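Long-range contacts in trichomaglin (Trichosanthes lepiniana, PDB 1SGL), which probably cleaves RNA as an S-like ribonuclease of the T2 family: residues K74-W79 against Y119-L124; L86-C90 against Q100-K104; I141-N145 against S203-I207. All blocks are in the same frame, centred on the assembly; numbering follows the deposited sequence.

Contact 1: residues K74-W79 against Y119-L124; sequences KLVEYW and YFKKTL
The carbonyl oxygen of Tyr119 is held twice by Thr123, whose backbone N and hydroxyl reach it from opposite faces of its plane. The side-chain bond, Thr123 OG1 to Tyr119 O, is the shorter at 2.8 Å. With chi1 at -61° the hydroxyl is turned back along its own helix, and the same rotation presents the methyl to Trp79, with CG2 lying 3.5 Å from Trp79 CZ3. Phe120 meets the same end of the indole: its CD1 is 3.6 Å from Trp79 CZ3. The pair is an offset edge-to-face stack, the edge of Phe120 turned to the face of the six-membered ring of Trp79, with planes at 63°. Tyr119 completes the grip at the indole rim, placing CE2 4.0 Å from Trp79 CH2. Helix 72-78 and helix 116-129 belong to the ribonuclease T2 fold, and here they are bridged by side chains rather than packed backbone to backbone: the axes of segments 74-78 and 119-124 come no closer than 11.9 Å and cross at 46°. Strand 40-47 lies against this cluster, its Ile42 touching Trp79, Thr123 and Leu124. A glycine in place of Thr123, lacking both methyl and hydroxyl, would probably open a gap beside the indole and leave Tyr119 O with the backbone bond alone. Nearer the start of helix 72-78, Leu75 and Leu124 cross at about a right angle, Leu75 CD2 meeting Leu124 CD1 at 4.0 Å, while the CB of Lys74 rests against that same leucine methyl.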
loop_
_atom_site.group_PDB
_atom_site.type_symbol
_atom_site.label_atom_id
_atom_site.label_comp_id
_atom_site.label_asym_id
_atom_site.label_seq_id
_atom_site.Cartn_x
_atom_site.Cartn_y
_atom_site.Cartn_z
ATOM N N LYS A 74 1.446 13.192 -7.386
ATOM C CA LYS A 74 1.169 12.466 -6.160
ATOM C C LYS A 74 1.427 10.969 -6.302
ATOM O O LYS A 74 1.920 10.342 -5.374
ATOM C CB LYS A 74 -0.268 12.747 -5.716
ATOM C CG LYS A 74 -0.500 14.236 -5.457
ATOM C CD LYS A 74 -1.955 14.577 -5.134
ATOM C CE LYS A 74 -2.342 14.111 -3.746
ATOM N NZ LYS A 74 -3.630 14.722 -3.321
ATOM N N LEU A 75 1.118 10.398 -7.465
ATOM C CA LEU A 75 1.349 8.971 -7.672
ATOM C C LEU A 75 2.833 8.633 -7.671
ATOM O O LEU A 75 3.243 7.632 -7.098
ATOM C CB LEU A 75 0.722 8.489 -8.988
ATOM C CG LEU A 75 -0.810 8.464 -9.045
ATOM C CD1 LEU A 75 -1.270 7.912 -10.395
ATOM C CD2 LEU A 75 -1.343 7.601 -7.914
ATOM N N VAL A 76 3.637 9.471 -8.319
ATOM C CA VAL A 76 5.076 9.241 -8.386
ATOM C C VAL A 76 5.706 9.310 -6.998
ATOM O O VAL A 76 6.626 8.562 -6.681
ATOM C CB VAL A 76 5.754 10.277 -9.312
ATOM C CG1 VAL A 76 7.265 10.248 -9.126
ATOM C CG2 VAL A 76 5.403 9.972 -10.764
ATOM N N GLU A 77 5.190 10.195 -6.160
ATOM C CA GLU A 77 5.736 10.340 -4.825
ATOM C C GLU A 77 5.175 9.326 -3.822
ATOM O O GLU A 77 5.923 8.744 -3.039
ATOM C CB GLU A 77 5.472 11.752 -4.304
ATOM C CG GLU A 77 6.461 12.186 -3.232
ATOM C CD GLU A 77 5.890 13.232 -2.299
ATOM O OE1 GLU A 77 5.269 14.206 -2.788
ATOM O OE2 GLU A 77 6.073 13.075 -1.072
ATOM N N TYR A 78 3.866 9.102 -3.855
ATOM C CA TYR A 78 3.243 8.195 -2.893
ATOM C C TYR A 78 2.896 6.789 -3.358
ATOM O O TYR A 78 2.585 5.926 -2.538
ATOM C CB TYR A 78 1.988 8.857 -2.333
ATOM C CG TYR A 78 2.280 10.157 -1.636
ATOM C CD1 TYR A 78 1.715 11.348 -2.078
ATOM C CD2 TYR A 78 3.119 10.196 -0.526
ATOM C CE1 TYR A 78 1.973 12.550 -1.434
ATOM C CE2 TYR A 78 3.387 11.394 0.128
ATOM C CZ TYR A 78 2.808 12.567 -0.334
ATOM O OH TYR A 78 3.066 13.759 0.306
ATOM N N TRP A 79 2.963 6.550 -4.663
ATOM C CA TRP A 79 2.620 5.243 -5.207
ATOM C C TRP A 79 3.702 4.735 -6.168
ATOM O O TRP A 79 3.393 4.267 -7.258
ATOM C CB TRP A 79 1.280 5.358 -5.934
ATOM C CG TRP A 79 0.516 4.081 -6.107
ATOM C CD1 TRP A 79 1.026 2.834 -6.317
ATOM C CD2 TRP A 79 -0.902 3.954 -6.193
ATOM N NE1 TRP A 79 0.009 1.935 -6.536
ATOM C CE2 TRP A 79 -1.186 2.599 -6.466
ATOM C CE3 TRP A 79 -1.964 4.857 -6.069
ATOM C CZ2 TRP A 79 -2.490 2.125 -6.615
ATOM C CZ3 TRP A 79 -3.253 4.388 -6.217
ATOM C CH2 TRP A 79 -3.508 3.033 -6.488
ATOM N N TYR A 119 -10.964 5.729 -8.817
ATOM C CA TYR A 119 -10.143 4.739 -8.138
ATOM C C TYR A 119 -8.890 5.396 -7.548
ATOM O O TYR A 119 -8.607 5.250 -6.361
ATOM C CB TYR A 119 -9.739 3.628 -9.103
ATOM C CG TYR A 119 -8.854 2.569 -8.484
ATOM C CD1 TYR A 119 -9.334 1.713 -7.485
ATOM C CD2 TYR A 119 -7.531 2.419 -8.901
ATOM C CE1 TYR A 119 -8.508 0.730 -6.922
ATOM C CE2 TYR A 119 -6.707 1.452 -8.354
ATOM C CZ TYR A 119 -7.193 0.607 -7.367
ATOM O OH TYR A 119 -6.353 -0.356 -6.849
ATOM N N PHE A 120 -8.147 6.126 -8.373
ATOM C CA PHE A 120 -6.943 6.789 -7.889
ATOM C C PHE A 120 -7.273 7.914 -6.926
ATOM O O PHE A 120 -6.575 8.112 -5.935
ATOM C CB PHE A 120 -6.112 7.309 -9.064
ATOM C CG PHE A 120 -5.576 6.217 -9.928
ATOM C CD1 PHE A 120 -4.681 5.287 -9.411
ATOM C CD2 PHE A 120 -6.018 6.065 -11.235
ATOM C CE1 PHE A 120 -4.239 4.212 -10.180
ATOM C CE2 PHE A 120 -5.582 4.992 -12.017
ATOM C CZ PHE A 120 -4.693 4.065 -11.487
ATOM N N LYS A 121 -8.344 8.644 -7.213
ATOM C CA LYS A 121 -8.757 9.738 -6.349
ATOM C C LYS A 121 -9.086 9.218 -4.951
ATOM O O LYS A 121 -8.626 9.768 -3.955
ATOM C CB LYS A 121 -9.990 10.425 -6.920
ATOM C CG LYS A 121 -10.531 11.530 -6.044
ATOM C CD LYS A 121 -11.775 12.140 -6.667
ATOM C CE LYS A 121 -12.302 13.296 -5.832
ATOM N NZ LYS A 121 -13.509 13.914 -6.449
ATOM N N LYS A 122 -9.886 8.159 -4.885
ATOM C CA LYS A 122 -10.278 7.585 -3.601
ATOM C C LYS A 122 -9.100 6.976 -2.854
ATOM O O LYS A 122 -8.970 7.135 -1.643
ATOM C CB LYS A 122 -11.338 6.504 -3.791
ATOM C CG LYS A 122 -12.350 6.484 -2.669
ATOM C CD LYS A 122 -13.224 7.729 -2.767
ATOM C CE LYS A 122 -13.934 8.031 -1.463
ATOM N NZ LYS A 122 -12.959 8.397 -0.398
ATOM N N THR A 123 -8.251 6.259 -3.574
ATOM C CA THR A 123 -7.104 5.636 -2.944
ATOM C C THR A 123 -6.176 6.687 -2.331
ATOM O O THR A 123 -5.704 6.524 -1.210
ATOM C CB THR A 123 -6.334 4.768 -3.949
ATOM O OG1 THR A 123 -7.195 3.720 -4.427
ATOM C CG2 THR A 123 -5.108 4.146 -3.283
ATOM N N LEU A 124 -5.931 7.773 -3.060
ATOM C CA LEU A 124 -5.067 8.839 -2.557
ATOM C C LEU A 124 -5.704 9.586 -1.381
ATOM O O LEU A 124 -5.019 9.944 -0.419
ATOM C CB LEU A 124 -4.730 9.819 -3.685
ATOM C CG LEU A 124 -3.723 9.267 -4.702
ATOM C CD1 LEU A 124 -3.613 10.204 -5.896
ATOM C CD2 LEU A 124 -2.364 9.104 -4.028
#

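Contact 2: residues L86-C90 against Q100-K104. With SO4 (sulfate ion), chain B.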
loop_
_atom_site.group_PDB
_atom_site.type_symbol
_atom_site.label_atom_id
_atom_site.label_comp_id
_atom_site.label_asym_id
_atom_site.label_seq_id
_atom_site.Cartn_x
_atom_site.Cartn_y
_atom_site.Cartn_z
ATOM N N LEU A 86 7.946 -4.380 -15.792
ATOM C CA LEU A 86 6.520 -4.075 -15.824
ATOM C C LEU A 86 5.820 -5.190 -15.049
ATOM O O LEU A 86 6.361 -6.285 -14.899
ATOM C CB LEU A 86 5.995 -4.021 -17.263
ATOM C CG LEU A 86 6.453 -2.844 -18.130
ATOM C CD1 LEU A 86 5.894 -3.004 -19.537
ATOM C CD2 LEU A 86 5.985 -1.531 -17.521
ATOM N N GLU A 87 4.622 -4.908 -14.559
ATOM C CA GLU A 87 3.880 -5.885 -13.776
ATOM C C GLU A 87 2.950 -6.735 -14.638
ATOM O O GLU A 87 2.299 -6.239 -15.560
ATOM C CB GLU A 87 3.065 -5.167 -12.692
ATOM C CG GLU A 87 3.843 -4.105 -11.915
ATOM C CD GLU A 87 4.158 -4.518 -10.487
ATOM O OE1 GLU A 87 4.791 -3.723 -9.760
ATOM O OE2 GLU A 87 3.770 -5.635 -10.088
ATOM N N GLN A 88 2.899 -8.026 -14.326
ATOM C CA GLN A 88 2.029 -8.951 -15.038
ATOM C C GLN A 88 0.597 -8.533 -14.707
ATOM O O GLN A 88 0.199 -8.535 -13.539
ATOM C CB GLN A 88 2.291 -10.383 -14.558
ATOM C CG GLN A 88 1.444 -11.431 -15.255
ATOM C CD GLN A 88 1.777 -11.567 -16.728
ATOM O OE1 GLN A 88 1.025 -12.181 -17.491
ATOM N NE2 GLN A 88 2.915 -11.005 -17.138
ATOM N N SER A 89 -0.173 -8.166 -15.725
ATOM C CA SER A 89 -1.545 -7.729 -15.503
ATOM C C SER A 89 -2.567 -8.650 -16.173
ATOM O O SER A 89 -2.276 -9.814 -16.456
ATOM C CB SER A 89 -1.712 -6.290 -16.004
ATOM O OG SER A 89 -2.952 -5.736 -15.601
ATOM N N CYS A 90 -3.763 -8.125 -16.421
ATOM C CA CYS A 90 -4.834 -8.898 -17.043
ATOM C C CYS A 90 -4.556 -9.196 -18.520
ATOM O O CYS A 90 -4.053 -8.341 -19.251
ATOM C CB CYS A 90 -6.163 -8.139 -16.916
ATOM S SG CYS A 90 -6.600 -7.617 -15.219
ATOM N N GLN A 100 -1.833 -2.124 -13.375
ATOM C CA GLN A 100 -2.114 -3.466 -12.900
ATOM C C GLN A 100 -3.102 -3.452 -11.732
ATOM O O GLN A 100 -4.046 -4.247 -11.708
ATOM C CB GLN A 100 -0.836 -4.157 -12.450
ATOM C CG GLN A 100 -1.098 -5.527 -11.855
ATOM C CD GLN A 100 -0.206 -5.822 -10.678
ATOM O OE1 GLN A 100 -0.113 -5.022 -9.749
ATOM N NE2 GLN A 100 0.458 -6.970 -10.705
ATOM N N GLN A 101 -2.886 -2.553 -10.770
ATOM C CA GLN A 101 -3.772 -2.465 -9.613
ATOM C C GLN A 101 -5.178 -2.097 -10.033
ATOM O O GLN A 101 -6.153 -2.668 -9.537
ATOM C CB GLN A 101 -3.256 -1.444 -8.598
ATOM C CG GLN A 101 -2.037 -1.925 -7.841
ATOM C CD GLN A 101 -2.325 -3.185 -7.048
ATOM O OE1 GLN A 101 -3.204 -3.200 -6.198
ATOM N NE2 GLN A 101 -1.586 -4.248 -7.332
ATOM N N TYR A 102 -5.287 -1.149 -10.957
ATOM C CA TYR A 102 -6.601 -0.738 -11.426
ATOM C C TYR A 102 -7.351 -1.850 -12.164
ATOM O O TYR A 102 -8.521 -2.104 -11.884
ATOM C CB TYR A 102 -6.510 0.463 -12.360
ATOM C CG TYR A 102 -7.860 0.767 -12.963
ATOM C CD1 TYR A 102 -8.896 1.247 -12.166
ATOM C CD2 TYR A 102 -8.136 0.480 -14.307
ATOM C CE1 TYR A 102 -10.171 1.431 -12.677
ATOM C CE2 TYR A 102 -9.417 0.657 -14.829
ATOM C CZ TYR A 102 -10.429 1.134 -14.005
ATOM O OH TYR A 102 -11.708 1.314 -14.482
ATOM N N GLU A 103 -6.684 -2.496 -13.117
ATOM C CA GLU A 103 -7.319 -3.553 -13.897
ATOM C C GLU A 103 -7.623 -4.808 -13.070
ATOM O O GLU A 103 -8.713 -5.369 -13.147
ATOM C CB GLU A 103 -6.437 -3.938 -15.086
ATOM C CG GLU A 103 -6.175 -2.821 -16.093
ATOM C CD GLU A 103 -5.442 -3.326 -17.335
ATOM O OE1 GLU A 103 -4.501 -4.140 -17.190
ATOM O OE2 GLU A 103 -5.798 -2.907 -18.457
ATOM N N LYS A 104 -6.654 -5.240 -12.279
ATOM C CA LYS A 104 -6.824 -6.437 -11.474
ATOM C C LYS A 104 -7.794 -6.286 -10.297
ATOM O O LYS A 104 -8.519 -7.229 -9.969
ATOM C CB LYS A 104 -5.459 -6.905 -10.964
ATOM C CG LYS A 104 -5.450 -8.308 -10.392
ATOM C CD LYS A 104 -4.054 -8.702 -9.938
ATOM C CE LYS A 104 -4.054 -10.082 -9.304
ATOM N NZ LYS A 104 -2.709 -10.427 -8.752
HETATM S S SO4 B . -1.446 -7.709 -5.919
HETATM O O1 SO4 B . -1.201 -9.159 -6.015
HETATM O O2 SO4 B . -2.383 -7.310 -6.985
HETATM O O3 SO4 B . -0.173 -6.991 -6.087
HETATM O O4 SO4 B . -2.020 -7.375 -4.599
#
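Gln100 reaches across to the 86-90 segment with its side-chain amide, NE2 donating to Gln88 O at 3.2 Å. The bond is nearly straight (166° at the hydrogen) and leaves in the amide plane, although the donor stands tilted from the plane of the carbonyl it meets. The other end of the amide is satisfied from its own helix: Gln101 NE2 gives a 2.9 Å bond to Gln100 OE1, coming from above the carbonyl plane. With both ends engaged, the rotation of the Gln100 amide is fixed. Gln101 NE2 also donates to sulfate O2 at 3.2 Å and weakly to O3, while the extended Lys104 adds a weak bond from NZ to sulfate O1. His43 and His105 bind this ion too, consistent with a phosphate-binding pocket in a T2 ribonuclease.

One helical turn after Gln100, Glu103 OE1 accepts from Ser89 OG at 2.7 Å and is met nearly along its C-O axis. That hydroxyl stands anti to the serine N (chi1 -170°), pointing at the helix. Glu103 OE2 accepts from Phe63 N, and Glu87 OE2 is paired with Arg83 in a salt bridge. Cys90 SG, in its disulfide with Cys57, packs 3.7 Å from Glu103 CB. Strand 87-88, paired with strand 94-95, thus lies along one side of helix 97-106, whose Gln101 and Tyr102 side chains also touch helix 116-129.

Contact 3: residues I141-N145 against S203-I207; sequences IVASN and SLPEI
Ile141 sets its CG2 methyl on Leu204, 3.5 Å from CD1 and tighter than usual carbon packing. The two irregular segments touch over a few residues, Ala143 beside Leu204 and Asn145 beside Pro205, joining the loop before strand 148-150 to the C-terminal tail that leaves strand 201-203; those strands pair in a small antiparallel sheet, and the contact extends from it. Backbone contacts make up the middle. Ser144 N donates to Leu204 O at 2.7 Å in a nearly straight bond, and Ala143 CA lies 3.2 Å from Leu204 O in a bent CA-H...O contact. A water donates to Ser144 O. Trp14 of strand 7-14 lies against Ala143 and Leu204.

Farther along, Asn145 does with its side chain what a strand would do with its backbone: OD1 accepts from Glu206 N at 2.9 Å, nearly straight at the hydrogen (161°), the donor tilted off the amide carbonyl plane. With CG of Asn145 beside its own N (chi1 -59°), the two side chains cross at about a right angle, the amide and carboxylate planes 31° apart. A second water takes a bond from Asn145 ND2 at 3.0 Å and gives a weak one to Ile207 O.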
loop_
_atom_site.group_PDB
_atom_site.type_symbol
_atom_site.label_atom_id
_atom_site.label_comp_id
_atom_site.label_asym_id
_atom_site.label_seq_id
_atom_site.Cartn_x
_atom_site.Cartn_y
_atom_site.Cartn_z
ATOM N N ILE A 141 8.143 6.951 16.167
ATOM C CA ILE A 141 8.533 5.714 15.509
ATOM C C ILE A 141 9.013 6.113 14.112
ATOM O O ILE A 141 8.222 6.501 13.248
ATOM C CB ILE A 141 7.343 4.733 15.438
ATOM C CG1 ILE A 141 6.881 4.397 16.863
ATOM C CG2 ILE A 141 7.756 3.445 14.714
ATOM C CD1 ILE A 141 5.711 3.444 16.932
ATOM N N VAL A 142 10.321 6.042 13.904
ATOM C CA VAL A 142 10.903 6.430 12.628
ATOM C C VAL A 142 11.875 5.392 12.080
ATOM O O VAL A 142 12.391 4.561 12.824
ATOM C CB VAL A 142 11.638 7.771 12.766
ATOM C CG1 VAL A 142 10.656 8.857 13.193
ATOM C CG2 VAL A 142 12.741 7.647 13.798
ATOM N N ALA A 143 12.119 5.458 10.775
ATOM C CA ALA A 143 13.027 4.529 10.111
ATOM C C ALA A 143 14.367 4.514 10.833
ATOM O O ALA A 143 14.892 5.558 11.201
ATOM C CB ALA A 143 13.215 4.932 8.650
ATOM N N SER A 144 14.917 3.322 11.021
ATOM C CA SER A 144 16.181 3.167 11.721
ATOM C C SER A 144 16.790 1.803 11.443
ATOM O O SER A 144 16.088 0.797 11.403
ATOM C CB SER A 144 15.959 3.321 13.226
ATOM O OG SER A 144 17.107 2.925 13.953
ATOM N N ASN A 145 18.105 1.771 11.265
ATOM C CA ASN A 145 18.797 0.520 10.996
ATOM C C ASN A 145 19.422 -0.050 12.265
ATOM O O ASN A 145 19.878 -1.194 12.281
ATOM C CB ASN A 145 19.881 0.740 9.939
ATOM C CG ASN A 145 19.319 1.268 8.633
ATOM O OD1 ASN A 145 18.318 0.762 8.132
ATOM N ND2 ASN A 145 19.963 2.281 8.073
ATOM N N SER A 203 11.687 -4.281 12.949
ATOM C CA SER A 203 12.556 -3.224 12.483
ATOM C C SER A 203 11.962 -2.521 11.278
ATOM O O SER A 203 11.277 -3.130 10.457
ATOM C CB SER A 203 13.942 -3.786 12.154
ATOM O OG SER A 203 13.872 -4.752 11.129
ATOM N N LEU A 204 12.216 -1.218 11.213
ATOM C CA LEU A 204 11.758 -0.351 10.140
ATOM C C LEU A 204 13.035 0.218 9.541
ATOM O O LEU A 204 13.424 1.344 9.838
ATOM C CB LEU A 204 10.892 0.781 10.706
ATOM C CG LEU A 204 9.518 0.390 11.269
ATOM C CD1 LEU A 204 8.935 1.533 12.093
ATOM C CD2 LEU A 204 8.586 0.042 10.127
ATOM N N PRO A 205 13.716 -0.567 8.698
ATOM C CA PRO A 205 14.963 -0.111 8.077
ATOM C C PRO A 205 14.795 1.056 7.110
ATOM O O PRO A 205 13.727 1.248 6.516
ATOM C CB PRO A 205 15.480 -1.369 7.384
ATOM C CG PRO A 205 14.213 -2.071 6.987
ATOM C CD PRO A 205 13.348 -1.916 8.222
ATOM N N GLU A 206 15.858 1.840 6.963
ATOM C CA GLU A 206 15.828 2.971 6.048
ATOM C C GLU A 206 16.162 2.438 4.663
ATOM O O GLU A 206 16.685 1.328 4.523
ATOM C CB GLU A 206 16.880 4.008 6.438
ATOM C CG GLU A 206 16.884 4.401 7.902
ATOM C CD GLU A 206 18.090 5.256 8.253
ATOM O OE1 GLU A 206 18.104 6.450 7.888
ATOM O OE2 GLU A 206 19.033 4.729 8.877
ATOM N N ILE A 207 15.852 3.222 3.639
ATOM C CA ILE A 207 16.166 2.823 2.278
ATOM C C ILE A 207 17.686 2.804 2.177
ATOM O O ILE A 207 18.350 3.744 2.603
ATOM C CB ILE A 207 15.602 3.822 1.260
ATOM C CG1 ILE A 207 14.074 3.736 1.245
ATOM C CG2 ILE A 207 16.175 3.541 -0.119
ATOM C CD1 ILE A 207 13.402 4.832 0.438
HETATM O O HOH W 1 13.934 -0.378 12.808
HETATM O O HOH W 2 20.375 3.254 5.293
#

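In the fold
Contacts 1 and 2 adjoin, their centres about 16 Å apart, and touch: Tyr119 and Phe120 of contact 1 pack on Tyr102 of contact 2, which joins helix 97-106 to helix 116-129. Contact 1 is buried and made across its segments by aromatic and aliphatic carbon. Contact 2, only partly buried, relies on side-chain hydrogen bonds and borders a sulfate pocket. Contact 3 stands apart, its centre about 23 Å from that of contact 1 and on the other side of the chain's centre from contact 2. It is partly buried and joins two irregular segments by backbone groups, an asparagine amide and a single apolar pair.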